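Local coordinates for 6b protein (Agrobacterium tumefaciens, PDB 3AQ3), which disturbs plant cell proliferation as a toxin-like protein of the ADP-ribosyl clan, probably acts as a chaperone and may affect the host microRNA machinery, at residues Asn81-Ser86 against Leu196-Ile201; Gln63-Val68 against Ala136-Gln141; Ser88-Thr93 against Leu162-Glu167; Ser39-Phe44 against Asn52-Glu57. All blocks are in the same frame, centred on the assembly; numbering follows the deposited sequence.

Interaction 1 of 4, residues Asn81-Ser86 against Leu196-Ile201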
loop_
_atom_site.group_PDB
_atom_site.type_symbol
_atom_site.label_atom_id
_atom_site.label_comp_id
_atom_site.label_asym_id
_atom_site.label_seq_id
_atom_site.Cartn_x
_atom_site.Cartn_y
_atom_site.Cartn_z
ATOM N N ASN A 81 8.012 -1.911 10.361
ATOM C CA ASN A 81 8.118 -3.318 10.710
ATOM C C ASN A 81 7.716 -4.319 9.617
ATOM O O ASN A 81 7.384 -5.466 9.913
ATOM C CB ASN A 81 7.357 -3.562 12.016
ATOM C CG ASN A 81 8.017 -2.869 13.197
ATOM O OD1 ASN A 81 9.079 -3.282 13.627
ATOM N ND2 ASN A 81 7.403 -1.803 13.703
ATOM N N ARG A 82 7.772 -3.879 8.359
ATOM C CA ARG A 82 7.463 -4.720 7.196
ATOM C C ARG A 82 6.094 -5.395 7.300
ATOM O O ARG A 82 5.958 -6.600 7.050
ATOM C CB ARG A 82 8.548 -5.785 6.970
ATOM C CG ARG A 82 9.945 -5.259 6.736
ATOM C CD ARG A 82 10.936 -6.428 6.495
ATOM N NE ARG A 82 10.900 -6.919 5.106
ATOM C CZ ARG A 82 10.317 -8.052 4.688
ATOM N NH1 ARG A 82 9.691 -8.888 5.535
ATOM N NH2 ARG A 82 10.372 -8.362 3.395
ATOM N N LEU A 83 5.084 -4.625 7.674
ATOM C CA LEU A 83 3.740 -5.163 7.783
ATOM C C LEU A 83 2.772 -4.375 6.903
ATOM O O LEU A 83 2.805 -3.146 6.879
ATOM C CB LEU A 83 3.255 -5.166 9.236
ATOM C CG LEU A 83 3.959 -6.120 10.200
ATOM C CD1 LEU A 83 3.629 -5.721 11.622
ATOM C CD2 LEU A 83 3.620 -7.610 9.956
ATOM N N LEU A 84 1.927 -5.086 6.168
ATOM C CA LEU A 84 0.870 -4.419 5.419
ATOM C C LEU A 84 -0.465 -4.746 6.090
ATOM O O LEU A 84 -0.793 -5.924 6.269
ATOM C CB LEU A 84 0.884 -4.856 3.959
ATOM C CG LEU A 84 0.054 -4.041 2.962
ATOM C CD1 LEU A 84 0.644 -2.641 2.752
ATOM C CD2 LEU A 84 -0.028 -4.796 1.648
ATOM N N PRO A 85 -1.226 -3.708 6.490
ATOM C CA PRO A 85 -2.513 -3.987 7.133
ATOM C C PRO A 85 -3.646 -4.148 6.115
ATOM O O PRO A 85 -3.577 -3.614 5.004
ATOM C CB PRO A 85 -2.758 -2.736 7.985
ATOM C CG PRO A 85 -2.045 -1.606 7.213
ATOM C CD PRO A 85 -0.957 -2.257 6.373
ATOM N N SER A 86 -4.679 -4.884 6.496
ATOM C CA SER A 86 -5.909 -4.861 5.732
ATOM C C SER A 86 -6.669 -3.562 6.020
ATOM O O SER A 86 -6.518 -2.957 7.087
ATOM C CB SER A 86 -6.766 -6.062 6.093
ATOM O OG SER A 86 -7.159 -5.978 7.446
ATOM N N LEU A 196 -2.857 -8.422 9.339
ATOM C CA LEU A 196 -1.505 -7.890 9.188
ATOM C C LEU A 196 -0.648 -8.945 8.506
ATOM O O LEU A 196 -0.530 -10.074 8.990
ATOM C CB LEU A 196 -0.901 -7.499 10.547
ATOM C CG LEU A 196 -1.588 -6.433 11.401
ATOM C CD1 LEU A 196 -1.056 -6.467 12.823
ATOM C CD2 LEU A 196 -1.461 -5.029 10.788
ATOM N N ILE A 197 -0.050 -8.586 7.377
ATOM C CA ILE A 197 0.804 -9.531 6.656
ATOM C C ILE A 197 2.226 -8.992 6.533
ATOM O O ILE A 197 2.432 -7.780 6.466
ATOM C CB ILE A 197 0.239 -9.902 5.257
ATOM C CG1 ILE A 197 0.238 -8.673 4.329
ATOM C CG2 ILE A 197 -1.161 -10.525 5.398
ATOM C CD1 ILE A 197 0.206 -8.996 2.868
ATOM N N HIS A 198 3.194 -9.902 6.521
ATOM C CA HIS A 198 4.588 -9.545 6.334
ATOM C C HIS A 198 4.755 -9.144 4.863
ATOM O O HIS A 198 4.430 -9.913 3.966
ATOM C CB HIS A 198 5.520 -10.713 6.731
ATOM C CG HIS A 198 5.231 -11.292 8.091
ATOM N ND1 HIS A 198 5.624 -10.682 9.266
ATOM C CD2 HIS A 198 4.599 -12.436 8.461
ATOM C CE1 HIS A 198 5.243 -11.418 10.297
ATOM N NE2 HIS A 198 4.622 -12.492 9.838
ATOM N N TYR A 199 5.256 -7.937 4.634
ATOM C CA TYR A 199 5.263 -7.331 3.313
ATOM C C TYR A 199 6.302 -6.212 3.257
ATOM O O TYR A 199 6.365 -5.395 4.180
ATOM C CB TYR A 199 3.889 -6.735 3.005
ATOM C CG TYR A 199 3.629 -6.503 1.539
ATOM C CD1 TYR A 199 3.034 -7.491 0.758
ATOM C CD2 TYR A 199 3.958 -5.286 0.931
ATOM C CE1 TYR A 199 2.792 -7.291 -0.595
ATOM C CE2 TYR A 199 3.715 -5.072 -0.426
ATOM C CZ TYR A 199 3.131 -6.085 -1.179
ATOM O OH TYR A 199 2.880 -5.896 -2.515
ATOM N N PRO A 200 7.096 -6.154 2.165
ATOM C CA PRO A 200 8.102 -5.092 2.028
ATOM C C PRO A 200 7.482 -3.701 1.853
ATOM O O PRO A 200 6.708 -3.478 0.917
ATOM C CB PRO A 200 8.894 -5.491 0.761
ATOM C CG PRO A 200 8.473 -6.894 0.429
ATOM C CD PRO A 200 7.108 -7.085 1.019
ATOM N N ILE A 201 7.835 -2.775 2.745
ATOM C CA ILE A 201 7.386 -1.380 2.643
ATOM C C ILE A 201 8.483 -0.499 2.016
ATOM O O ILE A 201 9.613 -0.467 2.501
ATOM C CB ILE A 201 6.897 -0.813 4.029
ATOM C CG1 ILE A 201 5.838 -1.731 4.672
ATOM C CG2 ILE A 201 6.352 0.612 3.879
ATOM C CD1 ILE A 201 4.585 -2.020 3.787
#

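Interaction 2 of 4, residues Gln63-Val68 against Ala136-Gln141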
loop_
_atom_site.group_PDB
_atom_site.type_symbol
_atom_site.label_atom_id
_atom_site.label_comp_id
_atom_site.label_asym_id
_atom_site.label_seq_id
_atom_site.Cartn_x
_atom_site.Cartn_y
_atom_site.Cartn_z
ATOM N N GLN A 63 6.912 -1.297 -12.032
ATOM C CA GLN A 63 5.616 -0.811 -11.609
ATOM C C GLN A 63 5.805 0.489 -10.833
ATOM O O GLN A 63 6.823 0.661 -10.159
ATOM C CB GLN A 63 4.996 -1.857 -10.684
ATOM C CG GLN A 63 3.498 -1.886 -10.646
ATOM C CD GLN A 63 2.985 -3.098 -9.899
ATOM O OE1 GLN A 63 3.602 -3.560 -8.929
ATOM N NE2 GLN A 63 1.850 -3.635 -10.355
ATOM N N ARG A 64 4.833 1.396 -10.939
ATOM C CA ARG A 64 4.786 2.610 -10.114
ATOM C C ARG A 64 4.373 2.296 -8.674
ATOM O O ARG A 64 3.670 1.317 -8.423
ATOM C CB ARG A 64 3.788 3.625 -10.694
ATOM C CG ARG A 64 4.143 4.178 -12.056
ATOM C CD ARG A 64 3.620 5.601 -12.201
ATOM N NE ARG A 64 4.746 6.447 -12.550
ATOM C CZ ARG A 64 5.110 7.561 -11.931
ATOM N NH1 ARG A 64 4.402 8.052 -10.924
ATOM N NH2 ARG A 64 6.183 8.209 -12.374
ATOM N N LEU A 65 4.781 3.151 -7.735
ATOM C CA LEU A 65 4.325 3.049 -6.345
ATOM C C LEU A 65 2.821 3.235 -6.244
ATOM O O LEU A 65 2.241 4.075 -6.939
ATOM C CB LEU A 65 5.020 4.095 -5.446
ATOM C CG LEU A 65 6.533 4.003 -5.168
ATOM C CD1 LEU A 65 7.000 5.188 -4.329
ATOM C CD2 LEU A 65 6.911 2.681 -4.500
ATOM N N THR A 66 2.197 2.434 -5.389
ATOM C CA THR A 66 0.829 2.685 -4.941
ATOM C C THR A 66 0.804 2.899 -3.422
ATOM O O THR A 66 1.763 2.583 -2.704
ATOM C CB THR A 66 -0.166 1.563 -5.334
ATOM O OG1 THR A 66 0.405 0.303 -5.009
ATOM C CG2 THR A 66 -0.473 1.603 -6.815
ATOM N N TYR A 67 -0.312 3.441 -2.946
ATOM C CA TYR A 67 -0.393 3.954 -1.603
ATOM C C TYR A 67 -1.518 3.263 -0.850
ATOM O O TYR A 67 -2.585 2.966 -1.421
ATOM C CB TYR A 67 -0.604 5.463 -1.653
ATOM C CG TYR A 67 0.526 6.184 -2.344
ATOM C CD1 TYR A 67 0.480 6.450 -3.716
ATOM C CD2 TYR A 67 1.656 6.579 -1.626
ATOM C CE1 TYR A 67 1.526 7.108 -4.350
ATOM C CE2 TYR A 67 2.712 7.215 -2.244
ATOM C CZ TYR A 67 2.645 7.484 -3.609
ATOM O OH TYR A 67 3.694 8.165 -4.201
ATOM N N VAL A 68 -1.220 2.942 0.404
ATOM C CA VAL A 68 -2.183 2.403 1.357
ATOM C C VAL A 68 -2.253 3.435 2.477
ATOM O O VAL A 68 -1.273 3.661 3.188
ATOM C CB VAL A 68 -1.745 0.988 1.878
ATOM C CG1 VAL A 68 -2.696 0.454 2.984
ATOM C CG2 VAL A 68 -1.659 0.012 0.725
ATOM N N ALA A 136 3.802 3.435 1.094
ATOM C CA ALA A 136 4.038 3.342 -0.326
ATOM C C ALA A 136 4.608 1.955 -0.569
ATOM O O ALA A 136 5.551 1.549 0.095
ATOM C CB ALA A 136 5.026 4.425 -0.766
ATOM N N ILE A 137 4.017 1.232 -1.511
ATOM C CA ILE A 137 4.419 -0.141 -1.816
ATOM C C ILE A 137 4.574 -0.362 -3.313
ATOM O O ILE A 137 4.036 0.395 -4.138
ATOM C CB ILE A 137 3.389 -1.185 -1.282
ATOM C CG1 ILE A 137 1.970 -0.902 -1.826
ATOM C CG2 ILE A 137 3.421 -1.287 0.284
ATOM C CD1 ILE A 137 0.960 -2.055 -1.617
ATOM N N LEU A 138 5.334 -1.393 -3.655
ATOM C CA LEU A 138 5.201 -2.043 -4.942
ATOM C C LEU A 138 4.280 -3.241 -4.723
ATOM O O LEU A 138 4.516 -4.061 -3.822
ATOM C CB LEU A 138 6.562 -2.496 -5.489
ATOM C CG LEU A 138 7.512 -1.418 -6.012
ATOM C CD1 LEU A 138 8.683 -2.061 -6.752
ATOM C CD2 LEU A 138 6.788 -0.425 -6.930
HETATM N N MSE A 139 3.226 -3.325 -5.527
HETATM C CA MSE A 139 2.263 -4.427 -5.437
HETATM C C MSE A 139 2.781 -5.774 -5.923
HETATM O O MSE A 139 3.598 -5.851 -6.836
HETATM C CB MSE A 139 0.979 -4.071 -6.164
HETATM C CG MSE A 139 0.236 -2.967 -5.457
HETATM SE SE MSE A 139 -1.295 -2.348 -6.467
HETATM C CE MSE A 139 -0.436 -1.828 -8.171
ATOM N N SER A 140 2.291 -6.826 -5.276
ATOM C CA SER A 140 2.519 -8.202 -5.695
ATOM C C SER A 140 1.551 -8.602 -6.804
ATOM O O SER A 140 0.628 -7.849 -7.130
ATOM C CB SER A 140 2.333 -9.135 -4.506
ATOM O OG SER A 140 0.964 -9.227 -4.155
ATOM N N GLN A 141 1.754 -9.795 -7.369
ATOM C CA GLN A 141 0.860 -10.334 -8.399
ATOM C C GLN A 141 -0.568 -10.625 -7.887
ATOM O O GLN A 141 -1.478 -10.835 -8.689
ATOM C CB GLN A 141 1.474 -11.581 -9.072
ATOM C CG GLN A 141 1.055 -12.948 -8.480
ATOM C CD GLN A 141 1.881 -13.382 -7.277
ATOM O OE1 GLN A 141 2.303 -12.563 -6.462
ATOM N NE2 GLN A 141 2.105 -14.691 -7.157
HETATM O O HOH W 1 2.676 -0.720 -6.992
#

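Interaction 3 of 4, residues Ser88-Thr93 against Leu162-Glu167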
loop_
_atom_site.group_PDB
_atom_site.type_symbol
_atom_site.label_atom_id
_atom_site.label_comp_id
_atom_site.label_asym_id
_atom_site.label_seq_id
_atom_site.Cartn_x
_atom_site.Cartn_y
_atom_site.Cartn_z
ATOM N N SER A 88 -10.086 -3.560 4.567
ATOM C CA SER A 88 -11.430 -4.008 4.196
ATOM C C SER A 88 -11.676 -5.443 4.659
ATOM O O SER A 88 -10.724 -6.182 4.944
ATOM C CB SER A 88 -11.696 -3.836 2.689
ATOM O OG SER A 88 -10.639 -4.391 1.922
ATOM N N PRO A 89 -12.953 -5.841 4.777
ATOM C CA PRO A 89 -13.219 -7.185 5.287
ATOM C C PRO A 89 -12.710 -8.305 4.367
ATOM O O PRO A 89 -12.332 -8.055 3.216
ATOM C CB PRO A 89 -14.755 -7.216 5.403
ATOM C CG PRO A 89 -15.240 -6.179 4.489
ATOM C CD PRO A 89 -14.200 -5.112 4.470
ATOM N N ALA A 90 -12.729 -9.529 4.886
ATOM C CA ALA A 90 -12.140 -10.707 4.230
ATOM C C ALA A 90 -10.669 -10.490 3.828
ATOM O O ALA A 90 -10.226 -10.960 2.774
ATOM C CB ALA A 90 -13.000 -11.185 3.037
ATOM N N PHE A 91 -9.943 -9.753 4.674
ATOM C CA PHE A 91 -8.470 -9.621 4.620
ATOM C C PHE A 91 -7.961 -8.807 3.431
ATOM O O PHE A 91 -6.832 -8.977 2.984
ATOM C CB PHE A 91 -7.774 -11.000 4.709
ATOM C CG PHE A 91 -8.272 -11.863 5.841
ATOM C CD1 PHE A 91 -8.924 -13.065 5.577
ATOM C CD2 PHE A 91 -8.112 -11.465 7.168
ATOM C CE1 PHE A 91 -9.404 -13.867 6.617
ATOM C CE2 PHE A 91 -8.587 -12.250 8.217
ATOM C CZ PHE A 91 -9.230 -13.460 7.944
ATOM N N GLY A 92 -8.796 -7.891 2.959
ATOM C CA GLY A 92 -8.500 -7.128 1.767
ATOM C C GLY A 92 -7.671 -5.896 2.059
ATOM O O GLY A 92 -7.936 -5.164 3.022
ATOM N N THR A 93 -6.676 -5.674 1.206
ATOM C CA THR A 93 -5.899 -4.460 1.235
ATOM C C THR A 93 -6.093 -3.699 -0.068
ATOM O O THR A 93 -5.727 -4.173 -1.145
ATOM C CB THR A 93 -4.412 -4.749 1.506
ATOM O OG1 THR A 93 -4.312 -5.451 2.752
ATOM C CG2 THR A 93 -3.615 -3.444 1.595
ATOM N N LEU A 162 -6.897 -9.538 -2.268
ATOM C CA LEU A 162 -7.980 -10.289 -1.618
ATOM C C LEU A 162 -9.195 -9.398 -1.363
ATOM O O LEU A 162 -9.444 -8.458 -2.126
ATOM C CB LEU A 162 -7.496 -10.980 -0.337
ATOM C CG LEU A 162 -6.237 -11.841 -0.456
ATOM C CD1 LEU A 162 -5.887 -12.451 0.913
ATOM C CD2 LEU A 162 -6.397 -12.922 -1.541
ATOM N N GLY A 163 -9.935 -9.685 -0.295
ATOM C CA GLY A 163 -11.163 -8.968 0.000
ATOM C C GLY A 163 -12.299 -9.422 -0.896
ATOM O O GLY A 163 -12.210 -10.449 -1.578
ATOM N N ASN A 164 -13.379 -8.657 -0.891
ATOM C CA ASN A 164 -14.545 -8.993 -1.694
ATOM C C ASN A 164 -14.592 -8.084 -2.924
ATOM O O ASN A 164 -15.386 -7.138 -2.994
ATOM C CB ASN A 164 -15.819 -8.896 -0.845
ATOM C CG ASN A 164 -15.772 -9.798 0.394
ATOM O OD1 ASN A 164 -15.548 -11.014 0.292
ATOM N ND2 ASN A 164 -15.988 -9.203 1.569
ATOM N N TYR A 165 -13.701 -8.366 -3.874
ATOM C CA TYR A 165 -13.533 -7.533 -5.063
ATOM C C TYR A 165 -13.445 -8.383 -6.319
ATOM O O TYR A 165 -13.038 -9.545 -6.266
ATOM C CB TYR A 165 -12.281 -6.649 -4.941
ATOM C CG TYR A 165 -12.351 -5.649 -3.808
ATOM C CD1 TYR A 165 -11.820 -5.956 -2.552
ATOM C CD2 TYR A 165 -12.971 -4.408 -3.979
ATOM C CE1 TYR A 165 -11.893 -5.047 -1.498
ATOM C CE2 TYR A 165 -13.052 -3.493 -2.925
ATOM C CZ TYR A 165 -12.515 -3.823 -1.687
ATOM O OH TYR A 165 -12.579 -2.929 -0.635
ATOM N N VAL A 166 -13.846 -7.794 -7.441
ATOM C CA VAL A 166 -13.635 -8.393 -8.757
ATOM C C VAL A 166 -12.827 -7.429 -9.638
ATOM O O VAL A 166 -12.846 -6.221 -9.416
ATOM C CB VAL A 166 -14.970 -8.809 -9.437
ATOM C CG1 VAL A 166 -15.639 -9.940 -8.659
ATOM C CG2 VAL A 166 -15.918 -7.610 -9.593
ATOM N N GLU A 167 -12.101 -7.982 -10.610
ATOM C CA GLU A 167 -11.343 -7.217 -11.609
ATOM C C GLU A 167 -12.271 -6.240 -12.365
ATOM O O GLU A 167 -13.405 -6.589 -12.699
ATOM C CB GLU A 167 -10.688 -8.204 -12.581
ATOM C CG GLU A 167 -9.359 -7.773 -13.206
ATOM C CD GLU A 167 -8.651 -8.947 -13.898
ATOM O OE1 GLU A 167 -7.958 -9.734 -13.199
ATOM O OE2 GLU A 167 -8.802 -9.093 -15.139
#

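Interaction 4 of 4, residues Ser39-Phe44 against Asn52-Glu57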
loop_
_atom_site.group_PDB
_atom_site.type_symbol
_atom_site.label_atom_id
_atom_site.label_comp_id
_atom_site.label_asym_id
_atom_site.label_seq_id
_atom_site.Cartn_x
_atom_site.Cartn_y
_atom_site.Cartn_z
ATOM N N SER A 39 16.676 -6.497 -8.820
ATOM C CA SER A 39 17.359 -7.031 -10.005
ATOM C C SER A 39 17.520 -8.560 -9.947
ATOM O O SER A 39 17.484 -9.241 -10.977
ATOM C CB SER A 39 18.722 -6.355 -10.188
ATOM O OG SER A 39 19.657 -6.803 -9.218
ATOM N N GLN A 40 17.716 -9.086 -8.739
ATOM C CA GLN A 40 17.482 -10.508 -8.472
ATOM C C GLN A 40 16.535 -10.667 -7.282
ATOM O O GLN A 40 16.499 -9.802 -6.390
ATOM C CB GLN A 40 18.791 -11.284 -8.266
ATOM C CG GLN A 40 19.757 -10.702 -7.234
ATOM C CD GLN A 40 21.213 -11.079 -7.515
ATOM O OE1 GLN A 40 21.509 -11.836 -8.453
ATOM N NE2 GLN A 40 22.129 -10.545 -6.706
ATOM N N PHE A 41 15.752 -11.750 -7.309
ATOM C CA PHE A 41 14.811 -12.139 -6.233
ATOM C C PHE A 41 13.626 -11.193 -5.904
ATOM O O PHE A 41 13.806 -10.079 -5.386
ATOM C CB PHE A 41 15.567 -12.541 -4.961
ATOM C CG PHE A 41 14.913 -13.653 -4.211
ATOM C CD1 PHE A 41 14.872 -14.937 -4.753
ATOM C CD2 PHE A 41 14.326 -13.423 -2.971
ATOM C CE1 PHE A 41 14.259 -15.977 -4.069
ATOM C CE2 PHE A 41 13.714 -14.464 -2.275
ATOM C CZ PHE A 41 13.679 -15.738 -2.826
ATOM N N VAL A 42 12.412 -11.674 -6.179
ATOM C CA VAL A 42 11.175 -10.889 -5.983
ATOM C C VAL A 42 10.193 -11.529 -4.981
ATOM O O VAL A 42 9.120 -10.992 -4.712
ATOM C CB VAL A 42 10.478 -10.577 -7.336
ATOM C CG1 VAL A 42 11.064 -9.317 -7.945
ATOM C CG2 VAL A 42 10.605 -11.749 -8.315
ATOM N N TYR A 43 10.583 -12.675 -4.431
ATOM C CA TYR A 43 9.853 -13.313 -3.334
ATOM C C TYR A 43 10.283 -12.708 -2.008
ATOM O O TYR A 43 11.392 -12.191 -1.889
ATOM C CB TYR A 43 10.062 -14.832 -3.361
ATOM C CG TYR A 43 9.298 -15.476 -4.489
ATOM C CD1 TYR A 43 9.860 -15.595 -5.762
ATOM C CD2 TYR A 43 7.992 -15.922 -4.301
ATOM C CE1 TYR A 43 9.145 -16.163 -6.813
ATOM C CE2 TYR A 43 7.271 -16.488 -5.339
ATOM C CZ TYR A 43 7.851 -16.607 -6.592
ATOM O OH TYR A 43 7.135 -17.174 -7.623
ATOM N N PHE A 44 9.401 -12.752 -1.016
ATOM C CA PHE A 44 9.645 -12.034 0.235
ATOM C C PHE A 44 9.123 -12.747 1.480
ATOM O O PHE A 44 9.588 -12.478 2.587
ATOM C CB PHE A 44 9.086 -10.597 0.161
ATOM C CG PHE A 44 7.617 -10.525 -0.162
ATOM C CD1 PHE A 44 6.660 -10.628 0.846
ATOM C CD2 PHE A 44 7.188 -10.367 -1.479
ATOM C CE1 PHE A 44 5.308 -10.574 0.548
ATOM C CE2 PHE A 44 5.836 -10.316 -1.785
ATOM C CZ PHE A 44 4.894 -10.417 -0.767
ATOM N N ASN A 52 12.100 -25.312 3.147
ATOM C CA ASN A 52 12.931 -25.133 1.955
ATOM C C ASN A 52 12.565 -23.902 1.125
ATOM O O ASN A 52 13.349 -23.489 0.277
ATOM C CB ASN A 52 12.841 -26.362 1.037
ATOM C CG ASN A 52 12.743 -27.657 1.800
ATOM O OD1 ASN A 52 12.757 -27.666 3.029
ATOM N ND2 ASN A 52 12.637 -28.768 1.074
ATOM N N ALA A 53 11.384 -23.325 1.362
ATOM C CA ALA A 53 10.755 -22.460 0.357
ATOM C C ALA A 53 10.212 -21.107 0.825
ATOM O O ALA A 53 9.965 -20.890 2.012
ATOM C CB ALA A 53 9.649 -23.234 -0.365
ATOM N N TYR A 54 10.054 -20.201 -0.140
ATOM C CA TYR A 54 9.226 -19.012 0.002
ATOM C C TYR A 54 7.842 -19.374 -0.510
ATOM O O TYR A 54 7.706 -20.305 -1.313
ATOM C CB TYR A 54 9.776 -17.858 -0.846
ATOM C CG TYR A 54 10.998 -17.184 -0.267
ATOM C CD1 TYR A 54 12.263 -17.778 -0.368
ATOM C CD2 TYR A 54 10.893 -15.959 0.374
ATOM C CE1 TYR A 54 13.385 -17.168 0.166
ATOM C CE2 TYR A 54 12.010 -15.334 0.909
ATOM C CZ TYR A 54 13.251 -15.939 0.799
ATOM O OH TYR A 54 14.361 -15.317 1.328
ATOM N N ASP A 55 6.825 -18.630 -0.069
ATOM C CA ASP A 55 5.468 -18.833 -0.567
ATOM C C ASP A 55 5.340 -18.332 -2.005
ATOM O O ASP A 55 6.334 -17.967 -2.630
ATOM C CB ASP A 55 4.400 -18.247 0.385
ATOM C CG ASP A 55 4.284 -16.713 0.323
ATOM O OD1 ASP A 55 4.634 -16.072 -0.692
ATOM O OD2 ASP A 55 3.795 -16.140 1.313
ATOM N N ASP A 56 4.121 -18.317 -2.526
ATOM C CA ASP A 56 3.904 -18.025 -3.936
ATOM C C ASP A 56 3.765 -16.550 -4.289
ATOM O O ASP A 56 3.640 -16.219 -5.467
ATOM C CB ASP A 56 2.690 -18.792 -4.447
ATOM C CG ASP A 56 2.979 -20.257 -4.648
ATOM O OD1 ASP A 56 3.922 -20.577 -5.408
ATOM O OD2 ASP A 56 2.259 -21.088 -4.053
ATOM N N GLU A 57 3.798 -15.669 -3.289
ATOM C CA GLU A 57 3.630 -14.230 -3.530
ATOM C C GLU A 57 4.942 -13.512 -3.894
ATOM O O GLU A 57 5.941 -13.599 -3.174
ATOM C CB GLU A 57 2.940 -13.553 -2.343
ATOM C CG GLU A 57 2.421 -12.143 -2.653
ATOM C CD GLU A 57 1.566 -11.556 -1.531
ATOM O OE1 GLU A 57 1.412 -12.219 -0.476
ATOM O OE2 GLU A 57 1.033 -10.435 -1.714
HETATM O O HOH W 2 7.146 -14.585 -1.018
#

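Interaction 1 of 4, residues Asn81-Ser86 against Leu196-Ile201
Leu84 and Pro200 cover opposite faces of the Tyr199 ring. Leu84 CD2 sits over its centre in a CH-pi contact, 4.0 Å from the ring centroid, while Pro200 CD lies on the other face, offset toward the rim. With its CG anti to the backbone N (chi1 -160°), Tyr199 runs side by side with Leu84, and Tyr199 CB meets Leu84 CB at 3.7 Å. The Arg82 guanidinium has Pro200 N over one face, and Arg82 NH2 comes to 3.8 Å from Pro200 CG. At the His198 ring, Leu83 CD2 approaches obliquely, 3.7 Å from ND1.

These side chains decorate a two-stranded antiparallel ribbon, 83-85 against 196-198. Leu84 and Ile197 form the hydrogen-bonded pair: Leu84 N donates to Ile197 O at 2.8 Å in the carbonyl plane, and Ile197 N returns a bond to Leu84 O at 3.0 Å. Past the strand end Tyr199 N reaches Arg82 O at 2.8 Å from above the carbonyl plane, 49° out of it. On the Leu84 face Ile201 CD1 also meets Leu84 CD1, and Ile137 and Phe143 pack against the cluster; on the other face Pro85 CB touches Leu196 CD2.

The ribbon is therefore two-sided in chemistry: backbone bonds fix the register, Leu84 and Tyr199 face the apolar interior, where the phenol OH is satisfied by Leu138 O, and His198 and Arg82 are exposed.

Interaction 2 of 4, residues Gln63-Val68 against Ala136-Gln141
Selenomethionine Met139 crosses Thr66 at about a right angle, laying its chain over both branches of the threonine: Met139 CG is 3.3 Å from Thr66 OG1, and Met139 CE is 3.7 Å from Thr66 CG2. The bend at chi3 (-57°) brings the methyl back to this branch. Gln63, extended beyond CG, also crosses Met139 nearly perpendicularly. Leu138 swings its CD2 to 3.4 Å from Gln63 O and meets Leu65 CD2 obliquely. Further along, Val68 CG2 and Ile137 CD1 touch at 4.1 Å, and Ala136 CB rests obliquely against the Tyr67 ring near CE2.

The backbones beneath are the antiparallel neighbours 66-70 and 133-137 of the mixed four-stranded sheet. Thr66 and Ile137 make a hydrogen-bonded pair, with Thr66 N to Ile137 O at 3.0 Å and Ile137 N to Thr66 O at 2.9 Å. Helix 20-36 covers the Tyr67 and Ala136 face through Leu27, whereas Tyr159 of strand 154-161 packs on Thr66 and Met139. Where the chains diverge, a water bridges them: it donates to Arg64 O at 2.7 Å, accepts from Met139 N, and gives only a weak bond to Ile137 O. Thr66 OG1 is a further partner of this water.

Interaction 3 of 4, residues Ser88-Thr93 against Leu162-Glu167
Gly92 and Gly163 pass with Gly92 CA only 3.7 Å from Gly163 CA, the tight centre of this meeting of two loops. Neither has a side chain to hold the backbones apart, and Gly92 CA comes to 3.6 Å from Gly163 N. That same Gly163 N gives a weak, bent hydrogen bond to Ala90 O, 3.3 Å long with an angle of 132° at the hydrogen, and Gly163 CA makes a CA-H...O contact with Pro89 O at 3.5 Å. Ser88 OG lies at the edge of the Tyr165 ring, in its plane, 3.7 Å from Tyr165 CE1. It sits between its own backbone N and carbonyl carbon (chi1 50°), and from there it also donates a weak bond to Gly92 O within its own loop.

The outer part is looser. Ala90 CB meets the Asn164 amide at 3.7 Å from Asn164 OD1, with both residues exposed, and Phe91 CB only just approaches Leu162 CD1 at 4.5 Å. Leu162 CB rests instead near Phe91 O.

The crossing lies at one end of the three-stranded sheet: segment 88-93 leads into strand 93-96, and segment 162-167 follows directly on strand 154-161. Beside it, Val94 packs on Ser88 and Tyr165, while Ser115, at the end of helix 105-115, accepts the Tyr165 hydroxyl through its backbone O.

Interaction 4 of 4, residues Ser39-Phe44 against Asn52-Glu57
An Asx turn at Asp55 shapes the second half of this contact, which joins two parts of the long loop between helix 20-36 and strand 66-70. Asp55 OD1 accepts from Glu57 N at 2.8 Å, the donor standing above the carboxylate plane, and the bend presents the carbonyls of Asp55 and Glu57 to Tyr43. The Tyr43 ring meets them obliquely: Tyr43 CD2 comes to 3.1 Å from Asp55 O and to 3.3 Å from Glu57 O.

Aromatic groups carry the rest. Phe41 directs its edge at one face of Tyr54 in a T-shaped pair, centroids 4.7 Å apart and planes at 69°; Phe41 CZ stands over the face, offset toward the rim. Tyr54 CB also packs on Tyr43 CB, and the ring edge of Tyr54 looks onto the Phe44 backbone. Phe44 takes the position between its own N and carbonyl carbon (chi1 57°), which turns the ring back to Glu57 although its CB points away; Phe44 CZ lies 3.6 Å from Glu57 CG, with ring and carboxylate planes 60° apart. A salt bridge to Arg161 and a hydrogen bond with Ser140 hold the Glu57 carboxylate and would be expected to balance its charge.

No direct hydrogen bond links the two segments. A water takes that role, accepting from Phe44 N at 2.9 Å and lying near both Asp55 OD1 and Glu57 O, the latter at 2.7 Å.

In the fold
Interaction 4 comes first along the chain and closes within the long loop after helix 20-36, before any of the others opens. The remaining three interleave: interaction 2 crosses both 1 and 3, and the segments of interaction 3 fall between those of interaction 1. Interaction 2 is the most central, 6 Å from the chain centre, with interaction 1 about 12 Å away, centre to centre. Tyr199 OH to Leu138 O joins these two, Pro85 O to Thr93 OG1 joins 1 and 3, and Ser140 with Glu57 joins 2 and 4. Interactions 3 and 4 do not touch. Interactions 1 to 3 thus join segments 68 to 110 residues apart, interaction 4 is local, and all four lie in one compact unit.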